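Local coordinates for protein Thf1 (Thermosynechococcus elongatus, PDB 5MJR) that may take part in building the photosynthetic membrane and associates with the FtsH protease complex involved in photosystem II repair, at residues E49-I54 with V99-N104; Q116-R121 with Q134-L139; S141-G146 with V181-I186; L151-L156 with R191-Y196. One frame throughout, in Å; residues are numbered along the deposited sequence. Where two conformers were deposited one is given.

Protein Thf1 illustrates how an all-helical chain holds itself together both through helix faces and through the loops between helices. Contact 1 comes first along the chain, joining helix 41-58 to the end of helix 90-100. Contact 2 ties two loops flanking helix 123-131; its centre lies about 26 Å from that of contact 1, on the opposite side of the chain's centre. Contacts 3 and 4 alternate in sequence, with centres about 13 Å apart; Leu-156 touches Leu-142 and Leu-184, so the two adjoin. Glu-53 against Leu-151 links contacts 1 and 4, and Pro-135 against Asn-143 links contacts 2 and 3, so neighbouring contacts connect distant parts of one compact fold.

Contact 1: residues E49-I54 with V99-N104; sequences ELLVEI and VAEEMN
Leu-51 meets the second segment in two ways, through its backbone carbonyl and through one methyl. Its O lies 2.6 Å from Glu-101 OE2, a close approach of two oxygens. The CD2 methyl of the same leucine reaches 3.5 Å from Glu-101 OE2 and also touches Ala-100, with CD2 to CB at 4.3 Å. One turn further on, Ile-54 lays its aliphatic side chain against the carboxylate. Its CG2, anti to the backbone N (CG1 at chi1 -64°), projects to 3.5 Å from Glu-101 CD, and the same methyl packs against the terminal CE of Met-103 at 3.8 Å. Glu-101 can enter this position because its chain bends at chi2 (-72°), bringing the acid group up to the helix backbone. Its other oxygen, OE1, forms a salt bridge with Arg-58. A leucine in place of Glu-101 would probably leave Arg-58 without this buried charge partner and the carbonyl of Leu-51 without its close polar neighbour. The backbone sets up the approach: Glu-101 is the first residue to leave helical angles, and Glu-102, with positive phi, is the C-prime residue of a Schellman motif, its N bonded to Val-99 O at 3.0 Å. The contact thus joins the middle of helix 41-58 to the C-terminal end of helix 90-100, with helix 24-34 touching Leu-51 and Ala-100 through Phe-31, and helix 67-80 reaching Ile-54 through Val-73 and Met-103 through Phe-69.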
# COMPACT_ATOMS: atom_id res chain seq x y z
N GLU A 49 5.32 5.04 -12.54
CA GLU A 49 6.16 4.19 -11.71
C GLU A 49 5.23 3.19 -10.94
O GLU A 49 5.59 2.00 -10.84
CB GLU A 49 6.99 5.02 -10.74
CG GLU A 49 8.25 5.64 -11.30
CD GLU A 49 9.17 6.28 -10.25
OE1 GLU A 49 9.05 5.94 -9.05
OE2 GLU A 49 10.01 7.12 -10.70
N LEU A 50 4.14 3.63 -10.41
CA LEU A 50 3.20 2.76 -9.67
C LEU A 50 2.61 1.71 -10.62
O LEU A 50 2.45 0.54 -10.26
CB LEU A 50 2.16 3.58 -8.92
CG LEU A 50 1.27 2.80 -7.97
CD1 LEU A 50 2.03 2.01 -6.89
CD2 LEU A 50 0.25 3.73 -7.39
N LEU A 51 2.22 2.18 -11.84
CA LEU A 51 1.63 1.21 -12.81
C LEU A 51 2.64 0.09 -13.09
O LEU A 51 2.24 -1.08 -13.18
CB LEU A 51 1.27 1.95 -14.14
CG LEU A 51 0.02 2.80 -14.11
CD1 LEU A 51 -0.03 3.61 -15.41
CD2 LEU A 51 -1.27 1.95 -14.06
N VAL A 52 3.90 0.43 -13.31
CA VAL A 52 4.91 -0.56 -13.57
C VAL A 52 5.10 -1.52 -12.37
O VAL A 52 5.18 -2.73 -12.52
CB VAL A 52 6.26 0.09 -13.97
CG1 VAL A 52 7.40 -0.90 -14.03
CG2 VAL A 52 6.08 0.84 -15.34
N GLU A 53 5.21 -0.89 -11.18
CA GLU A 53 5.45 -1.68 -9.96
C GLU A 53 4.35 -2.70 -9.75
O GLU A 53 4.68 -3.89 -9.48
CB GLU A 53 5.54 -0.67 -8.77
CG GLU A 53 5.84 -1.34 -7.46
CD GLU A 53 5.95 -0.38 -6.31
OE1 GLU A 53 5.41 0.77 -6.42
OE2 GLU A 53 6.55 -0.74 -5.27
N ILE A 54 3.10 -2.35 -9.89
CA ILE A 54 2.00 -3.27 -9.68
C ILE A 54 2.02 -4.33 -10.75
O ILE A 54 1.78 -5.48 -10.52
CB ILE A 54 0.66 -2.51 -9.60
CG1 ILE A 54 0.63 -1.58 -8.39
CG2 ILE A 54 -0.48 -3.49 -9.64
CD1 ILE A 54 -0.53 -0.66 -8.33
N VAL A 99 -8.21 -0.32 -12.86
CA VAL A 99 -8.72 -1.10 -13.99
C VAL A 99 -7.62 -1.42 -14.97
O VAL A 99 -7.62 -2.54 -15.55
CB VAL A 99 -9.97 -0.49 -14.63
CG1 VAL A 99 -11.10 -0.30 -13.68
CG2 VAL A 99 -9.73 0.74 -15.32
N ALA A 100 -6.65 -0.53 -15.16
CA ALA A 100 -5.52 -0.81 -16.04
C ALA A 100 -4.68 -2.02 -15.57
O ALA A 100 -4.03 -2.69 -16.39
CB ALA A 100 -4.65 0.40 -16.15
N GLU A 101 -4.69 -2.24 -14.27
CA GLU A 101 -3.96 -3.33 -13.64
C GLU A 101 -4.85 -4.59 -13.44
O GLU A 101 -4.41 -5.50 -12.74
CB GLU A 101 -3.45 -2.87 -12.27
CG GLU A 101 -2.47 -1.78 -12.29
CD GLU A 101 -1.10 -2.14 -12.80
OE1 GLU A 101 -0.74 -3.26 -13.14
OE2 GLU A 101 -0.29 -1.13 -12.80
N GLU A 102 -6.03 -4.63 -14.10
CA GLU A 102 -6.90 -5.78 -13.92
C GLU A 102 -7.22 -6.02 -12.45
O GLU A 102 -7.28 -7.15 -11.93
CB GLU A 102 -6.36 -7.02 -14.61
CG GLU A 102 -6.05 -6.78 -16.14
CD GLU A 102 -5.61 -8.00 -16.88
OE1 GLU A 102 -6.49 -8.66 -17.35
OE2 GLU A 102 -4.43 -8.32 -16.93
N MET A 103 -7.45 -4.89 -11.76
CA MET A 103 -7.98 -4.87 -10.41
C MET A 103 -9.23 -4.03 -10.33
O MET A 103 -9.63 -3.35 -11.31
CB MET A 103 -6.93 -4.31 -9.42
CG MET A 103 -5.61 -5.10 -9.47
SD MET A 103 -4.41 -4.66 -8.22
CE MET A 103 -3.17 -5.91 -8.51
N ASN A 104 -9.90 -4.06 -9.19
CA ASN A 104 -11.18 -3.40 -8.95
C ASN A 104 -10.98 -2.31 -7.93
O ASN A 104 -10.66 -2.64 -6.78
CB ASN A 104 -12.23 -4.45 -8.49
CG ASN A 104 -13.57 -3.86 -8.26
OD1 ASN A 104 -13.70 -2.68 -7.91
ND2 ASN A 104 -14.61 -4.67 -8.34

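Contact 2: residues Q116-R121 with Q134-L139; sequences QQYQGR and QPSAPL
Tyr-118 reaches across to the second loop with its hydroxyl, which both gives and receives a hydrogen bond. Its CG stands anti to the carbonyl carbon (chi1 -52°), which carries the hydroxyl over to Ser-136. It donates to Ser-136 OG, at 2.7 Å from Tyr-118 OH, and accepts from the backbone of Leu-139, whose N lies 3.1 Å from Tyr-118 OH with an N-H...O angle of 151°. The serine oxygen sits at the ring's edge, near its plane. Ser-136 OG is itself shared: beyond the tyrosine it is hydrogen-bonded to Glu-129 OE2 of the intervening helix, and a water donates to it. That water accepts from Arg-121 NH1 at 2.8 Å, so the arginine reaches the second loop through a solvent molecule. Its other terminal nitrogen turns back within its own loop, Arg-121 NH2 lying 2.9 Å from Gln-117 O and well above the carbonyl plane. Tyr-118 CD1 sits over the centre of one guanidinium face, the ring plane steeply inclined to it, while CG of Gln-117 covers the centre of one tyrosine ring face.

Apolar contacts close round the hydroxyl. Pro-138 brings CD to the ring edge, 3.8 Å from Tyr-118 CE2. Obliquely to the ring, Leu-139 CB approaches Tyr-118 CZ to 3.6 Å; the rest of that leucine packs on helix 123-131 and on Phe-159. A tyrosine hydroxyl thus bridges the loops before and after helix 123-131, between a type II beta turn from Tyr-118 to Arg-121, with Gly-120 taking the positive phi, and a cis-proline at Pro-138.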
# COMPACT_ATOMS: atom_id res chain seq x y z
N GLN A 116 -9.75 -0.27 9.35
CA GLN A 116 -10.21 0.70 10.35
C GLN A 116 -10.87 0.06 11.54
O GLN A 116 -10.99 0.68 12.60
CB GLN A 116 -11.10 1.73 9.71
CG GLN A 116 -10.35 2.63 8.73
CD GLN A 116 -11.18 3.47 7.88
OE1 GLN A 116 -12.28 3.79 8.21
NE2 GLN A 116 -10.63 3.85 6.67
N GLN A 117 -11.26 -1.23 11.42
CA GLN A 117 -11.85 -1.90 12.57
C GLN A 117 -10.84 -2.05 13.69
O GLN A 117 -11.28 -2.26 14.82
CB GLN A 117 -12.36 -3.24 12.21
CG GLN A 117 -11.29 -4.21 11.79
CD GLN A 117 -11.79 -5.51 11.31
OE1 GLN A 117 -11.90 -5.76 10.04
NE2 GLN A 117 -12.18 -6.29 12.24
N TYR A 118 -9.56 -1.87 13.45
CA TYR A 118 -8.50 -1.95 14.50
C TYR A 118 -8.23 -0.65 15.20
O TYR A 118 -7.35 -0.61 16.06
CB TYR A 118 -7.24 -2.64 13.96
CG TYR A 118 -7.54 -3.97 13.33
CD1 TYR A 118 -7.92 -5.09 14.05
CD2 TYR A 118 -7.44 -4.17 11.94
CE1 TYR A 118 -8.21 -6.26 13.49
CE2 TYR A 118 -7.73 -5.35 11.38
CZ TYR A 118 -8.14 -6.43 12.14
OH TYR A 118 -8.46 -7.61 11.49
N GLN A 119 -8.98 0.40 14.82
CA GLN A 119 -8.72 1.70 15.37
C GLN A 119 -8.65 1.76 16.91
O GLN A 119 -9.55 1.19 17.57
CB GLN A 119 -9.83 2.65 14.90
CG GLN A 119 -9.38 4.07 14.62
CD GLN A 119 -10.37 4.78 13.65
OE1 GLN A 119 -11.46 5.07 14.12
NE2 GLN A 119 -10.06 4.93 12.29
N GLY A 120 -7.53 2.34 17.43
CA GLY A 120 -7.34 2.61 18.89
C GLY A 120 -6.61 1.59 19.73
O GLY A 120 -5.98 1.96 20.78
N ARG A 121 -6.55 0.38 19.20
CA ARG A 121 -6.01 -0.75 19.95
C ARG A 121 -4.58 -0.63 20.23
O ARG A 121 -3.78 -0.08 19.41
CB ARG A 121 -6.30 -2.08 19.25
CG ARG A 121 -7.74 -2.36 19.02
CD ARG A 121 -7.93 -3.74 18.38
NE ARG A 121 -9.23 -3.77 17.71
CZ ARG A 121 -9.80 -4.82 17.16
NH1 ARG A 121 -9.32 -6.05 17.24
NH2 ARG A 121 -10.92 -4.59 16.43
N GLN A 134 -5.31 -17.72 14.79
CA GLN A 134 -6.51 -17.55 13.89
C GLN A 134 -6.97 -16.10 13.86
O GLN A 134 -8.09 -15.79 14.23
CB GLN A 134 -7.65 -18.49 14.31
CG GLN A 134 -7.30 -19.99 14.09
CD GLN A 134 -8.36 -20.88 14.66
OE1 GLN A 134 -9.51 -20.83 14.21
NE2 GLN A 134 -8.08 -21.60 15.65
N PRO A 135 -6.07 -15.20 13.42
CA PRO A 135 -6.45 -13.79 13.43
C PRO A 135 -7.57 -13.54 12.46
O PRO A 135 -7.61 -14.20 11.38
CB PRO A 135 -5.19 -13.07 12.98
CG PRO A 135 -4.38 -14.15 12.27
CD PRO A 135 -4.73 -15.43 12.94
N SER A 136 -8.37 -12.53 12.83
CA SER A 136 -9.37 -12.01 11.94
C SER A 136 -8.81 -11.39 10.63
O SER A 136 -7.65 -11.05 10.62
CB SER A 136 -10.18 -10.89 12.76
OG SER A 136 -9.36 -9.65 13.06
N ALA A 137 -9.66 -11.28 9.62
CA ALA A 137 -9.30 -10.53 8.39
C ALA A 137 -9.69 -9.06 8.63
O ALA A 137 -10.75 -8.76 9.15
CB ALA A 137 -10.03 -11.08 7.18
N PRO A 138 -8.81 -8.14 8.19
CA PRO A 138 -7.60 -8.34 7.37
C PRO A 138 -6.28 -8.53 8.13
O PRO A 138 -5.24 -8.69 7.50
CB PRO A 138 -7.54 -7.07 6.55
CG PRO A 138 -8.06 -6.03 7.52
CD PRO A 138 -9.25 -6.75 8.16
N LEU A 139 -6.35 -8.55 9.48
CA LEU A 139 -5.09 -8.70 10.23
C LEU A 139 -4.29 -9.94 9.80
O LEU A 139 -3.08 -9.98 9.84
CB LEU A 139 -5.44 -8.74 11.74
CG LEU A 139 -4.26 -8.91 12.67
CD1 LEU A 139 -3.18 -7.85 12.57
CD2 LEU A 139 -4.76 -9.05 14.07
O HOH W 1 -10.28 -8.24 15.78

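Contact 3: residues S141-G146 with V181-I186; sequences SLNHTG and VIPLPI
Pro-183 packs over the backbone of Asn-143 and His-144. The proline ring covers the opposite turn, its CG 3.8 Å from His-144 N, while its CD comes to 3.4 Å from Asn-143 OD1. Deeper in, Leu-184 sends CD1 to 3.7 Å from His-144 CB, oblique to the imidazole. With CG anti to the backbone N (chi1 -174°), the histidine turns CB to this methyl while its ring runs on toward His-152. Ile-182 adds a looser touch, CG2 standing 4.3 Å from Leu-142 CB.

Polar contact across the pair runs through water. One water donates to both Asn-143 OD1 and Val-181 O, each at 2.6 Å, and so bridges a side-chain amide to a main-chain carbonyl. Within the first loop, Asn-143 is the centre of an inverse gamma turn, closed by a weak bond from His-144 N to Leu-142 O. Leu-142 O also faces carbon from the other loop, with Ile-182 CB at 3.7 Å. His-144 has its own polar partner elsewhere: its NE2 is hydrogen-bonded to Lys-147 O.

The chemistry is therefore that of two irregular segments fitted by shape. Proline and branched aliphatic groups cover a tight turn, and a shared water supplies the polar link where the partly exposed Asn-143 and Val-181 lie.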
# COMPACT_ATOMS: atom_id res chain seq x y z
N SER A 141 -3.63 -10.99 7.02
CA SER A 141 -2.75 -10.67 5.94
C SER A 141 -1.36 -10.20 6.33
O SER A 141 -0.48 -10.12 5.52
CB SER A 141 -3.39 -9.65 4.96
OG SER A 141 -3.47 -8.39 5.43
N LEU A 142 -1.15 -9.92 7.65
CA LEU A 142 0.22 -9.72 8.11
C LEU A 142 1.02 -11.00 8.12
O LEU A 142 2.29 -10.94 8.12
CB LEU A 142 0.22 -9.15 9.51
CG LEU A 142 -0.29 -7.73 9.67
CD1 LEU A 142 0.10 -7.23 11.08
CD2 LEU A 142 -0.00 -6.73 8.66
N ASN A 143 0.33 -12.14 8.07
CA ASN A 143 1.00 -13.43 7.90
C ASN A 143 1.32 -13.69 6.42
O ASN A 143 0.74 -14.55 5.77
CB ASN A 143 0.16 -14.53 8.51
CG ASN A 143 0.13 -14.50 10.02
OD1 ASN A 143 1.15 -14.15 10.63
ND2 ASN A 143 -1.03 -14.87 10.59
N HIS A 144 2.17 -12.82 5.91
CA HIS A 144 2.43 -12.74 4.49
C HIS A 144 3.52 -13.72 4.10
O HIS A 144 4.68 -13.52 4.56
CB HIS A 144 2.91 -11.33 4.18
CG HIS A 144 3.07 -11.08 2.71
ND1 HIS A 144 1.97 -10.87 1.93
CD2 HIS A 144 4.15 -11.11 1.92
CE1 HIS A 144 2.41 -10.76 0.68
NE2 HIS A 144 3.74 -10.88 0.65
N THR A 145 3.17 -14.61 3.20
CA THR A 145 4.14 -15.50 2.54
C THR A 145 4.11 -15.20 1.02
O THR A 145 3.19 -14.61 0.54
CB THR A 145 3.82 -16.96 2.94
OG1 THR A 145 2.61 -17.40 2.30
CG2 THR A 145 3.69 -17.07 4.47
N GLY A 146 5.04 -15.69 0.27
CA GLY A 146 5.08 -15.24 -1.08
C GLY A 146 5.65 -13.85 -1.20
O GLY A 146 6.19 -13.22 -0.29
N VAL A 181 6.92 -12.52 15.54
CA VAL A 181 5.53 -12.93 15.50
C VAL A 181 5.01 -13.13 14.09
O VAL A 181 4.18 -14.05 13.93
CB VAL A 181 4.65 -11.85 16.27
CG1 VAL A 181 3.16 -12.05 16.14
CG2 VAL A 181 5.08 -11.78 17.72
N ILE A 182 5.42 -12.30 13.11
CA ILE A 182 4.90 -12.42 11.75
C ILE A 182 6.02 -12.75 10.79
O ILE A 182 7.17 -12.34 10.98
CB ILE A 182 4.11 -11.15 11.37
CG1 ILE A 182 4.99 -9.93 11.23
CG2 ILE A 182 2.93 -10.93 12.29
CD1 ILE A 182 4.33 -8.65 10.71
N PRO A 183 5.66 -13.41 9.64
CA PRO A 183 6.63 -13.80 8.63
C PRO A 183 6.97 -12.70 7.65
O PRO A 183 7.86 -12.88 6.80
CB PRO A 183 5.98 -15.02 7.95
CG PRO A 183 4.54 -14.78 8.15
CD PRO A 183 4.38 -14.11 9.44
N LEU A 184 6.24 -11.58 7.72
CA LEU A 184 6.61 -10.46 6.90
C LEU A 184 8.07 -10.09 7.24
O LEU A 184 8.45 -10.05 8.40
CB LEU A 184 5.63 -9.31 7.17
CG LEU A 184 5.53 -8.15 6.31
CD1 LEU A 184 5.06 -8.40 4.93
CD2 LEU A 184 4.72 -7.09 6.97
N PRO A 185 8.93 -9.82 6.25
CA PRO A 185 10.38 -9.63 6.58
C PRO A 185 10.65 -8.24 7.12
O PRO A 185 10.79 -7.20 6.42
CB PRO A 185 11.04 -9.83 5.22
CG PRO A 185 9.99 -9.38 4.25
CD PRO A 185 8.71 -9.87 4.81
N ILE A 186 10.68 -8.18 8.44
CA ILE A 186 10.72 -6.89 9.13
C ILE A 186 12.03 -6.08 8.82
O ILE A 186 11.98 -4.85 8.79
CB ILE A 186 10.49 -7.04 10.67
CG1 ILE A 186 8.98 -7.33 10.96
CG2 ILE A 186 10.80 -5.80 11.42
CD1 ILE A 186 8.00 -6.23 10.58
O HOH W 2 1.86 -14.81 13.01

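Contact 4: residues L151-L156 with R191-Y196; sequences LHAVGL and RDLELY. With SO4 (sulfate ion), chain B.
Val-154 lays its CG2 methyl over one face of the Tyr-196 ring, 3.9 Å from the centroid and 14° off the ring normal, a CH-pi contact. Its other methyl, CG1, reaches the phenol end, 3.8 Å from Tyr-196 CZ. Beside it, Leu-193 rests CD2 at 3.4 Å from Ala-153 O, and the small Ala-153 CB meets Asp-192 CB at 4.0 Å. Tyr-196 has CG anti to the backbone N, which points the side chain across Val-154 at about a right angle, and chi2 (70°) turns the ring face to it. An alanine at Tyr-196 is likely to leave both Val-154 methyls without the ring they pack against and to open a gap beside Gln-79.

Further out, Arg-191 grips Asp-192 side-on, NE 2.8 Å from OD1 and NH2 bonded to OD2, which Tyr-148 OH also holds. Arg-191 NH1 bonds O2 of a sulfate, likely a crystallisation additive, at 2.8 Å, and NH2, shared with Asp-192, bonds O3; Lys-188 joins there.

Segments 151-156 and 191-196 make a steep helix-helix crossing (-77°, axes 9.0 Å apart at closest), the second within a predicted coiled coil. Helix 67-80 touches both, Thr-75 against Val-154 and Gln-79 against Tyr-196.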
# COMPACT_ATOMS: atom_id res chain seq x y z
N LEU A 151 5.31 -2.07 -1.06
CA LEU A 151 3.90 -1.74 -0.78
C LEU A 151 3.33 -2.44 0.44
O LEU A 151 2.46 -1.87 1.09
CB LEU A 151 3.05 -1.92 -2.05
CG LEU A 151 3.32 -1.01 -3.23
CD1 LEU A 151 2.76 -1.57 -4.50
CD2 LEU A 151 2.79 0.34 -2.90
N HIS A 152 3.82 -3.65 0.72
CA HIS A 152 3.33 -4.29 1.94
C HIS A 152 3.89 -3.60 3.19
O HIS A 152 3.18 -3.51 4.19
CB HIS A 152 3.87 -5.71 1.94
CG HIS A 152 3.28 -6.57 0.88
ND1 HIS A 152 4.08 -7.17 -0.06
CD2 HIS A 152 1.99 -6.96 0.67
CE1 HIS A 152 3.24 -7.91 -0.82
NE2 HIS A 152 1.97 -7.78 -0.42
N ALA A 153 5.09 -3.02 3.12
CA ALA A 153 5.63 -2.17 4.19
C ALA A 153 4.79 -0.92 4.43
O ALA A 153 4.46 -0.56 5.51
CB ALA A 153 7.09 -1.80 4.00
N VAL A 154 4.42 -0.24 3.32
CA VAL A 154 3.56 0.92 3.38
C VAL A 154 2.24 0.55 4.02
O VAL A 154 1.70 1.27 4.87
CB VAL A 154 3.45 1.63 2.01
CG1 VAL A 154 2.45 2.78 2.10
CG2 VAL A 154 4.84 2.10 1.53
N GLY A 155 1.65 -0.54 3.57
CA GLY A 155 0.43 -1.01 4.14
C GLY A 155 0.55 -1.26 5.68
O GLY A 155 -0.37 -0.91 6.43
N LEU A 156 1.64 -1.96 6.07
CA LEU A 156 1.84 -2.20 7.52
C LEU A 156 1.85 -0.88 8.30
O LEU A 156 1.19 -0.76 9.31
CB LEU A 156 3.10 -2.99 7.75
CG LEU A 156 3.44 -3.29 9.18
CD1 LEU A 156 2.42 -4.17 9.87
CD2 LEU A 156 4.81 -3.82 9.37
N ARG A 191 13.84 -0.95 6.18
CA ARG A 191 14.48 -0.33 5.04
C ARG A 191 13.50 0.45 4.18
O ARG A 191 13.73 1.61 3.82
CB ARG A 191 15.18 -1.43 4.22
CG ARG A 191 15.69 -0.95 2.87
CD ARG A 191 15.94 -2.16 1.91
NE ARG A 191 14.67 -2.68 1.41
CZ ARG A 191 14.51 -3.83 0.77
NH1 ARG A 191 15.53 -4.65 0.55
NH2 ARG A 191 13.26 -4.20 0.40
N ASP A 192 12.42 -0.18 3.81
CA ASP A 192 11.46 0.38 2.90
C ASP A 192 10.68 1.53 3.54
O ASP A 192 10.36 2.49 2.82
CB ASP A 192 10.52 -0.71 2.37
CG ASP A 192 11.22 -1.70 1.44
OD1 ASP A 192 12.31 -1.35 0.91
OD2 ASP A 192 10.73 -2.82 1.23
N LEU A 193 10.41 1.48 4.81
CA LEU A 193 9.72 2.58 5.52
C LEU A 193 10.63 3.77 5.74
O LEU A 193 10.13 4.85 5.72
CB LEU A 193 9.04 2.14 6.85
CG LEU A 193 7.79 1.23 6.61
CD1 LEU A 193 7.30 0.83 8.01
CD2 LEU A 193 6.77 1.92 5.75
N GLU A 194 11.93 3.51 5.98
CA GLU A 194 12.86 4.65 6.10
C GLU A 194 12.82 5.39 4.78
O GLU A 194 12.81 6.62 4.79
CB GLU A 194 14.26 4.23 6.55
CG GLU A 194 15.22 5.34 6.81
CD GLU A 194 16.27 5.07 7.85
OE1 GLU A 194 16.39 3.88 8.25
OE2 GLU A 194 16.94 6.09 8.28
N LEU A 195 12.94 4.69 3.62
CA LEU A 195 12.89 5.31 2.32
C LEU A 195 11.60 6.04 2.13
O LEU A 195 11.54 7.27 1.74
CB LEU A 195 13.11 4.25 1.19
CG LEU A 195 13.29 4.75 -0.25
CD1 LEU A 195 14.46 5.66 -0.25
CD2 LEU A 195 13.40 3.55 -1.20
N TYR A 196 10.49 5.37 2.32
CA TYR A 196 9.22 5.99 2.08
C TYR A 196 9.12 7.33 2.89
O TYR A 196 8.65 8.33 2.42
CB TYR A 196 8.11 5.05 2.53
CG TYR A 196 6.69 5.52 2.35
CD1 TYR A 196 6.09 5.65 1.11
CD2 TYR A 196 5.87 5.72 3.49
CE1 TYR A 196 4.76 6.10 1.01
CE2 TYR A 196 4.56 6.15 3.40
CZ TYR A 196 3.99 6.29 2.13
OH TYR A 196 2.71 6.71 2.02
S SO4 B . 13.56 -7.15 -1.94
O1 SO4 B . 12.94 -8.46 -1.53
O2 SO4 B . 14.71 -6.88 -1.02
O3 SO4 B . 12.48 -6.12 -1.78
O4 SO4 B . 14.08 -7.10 -3.29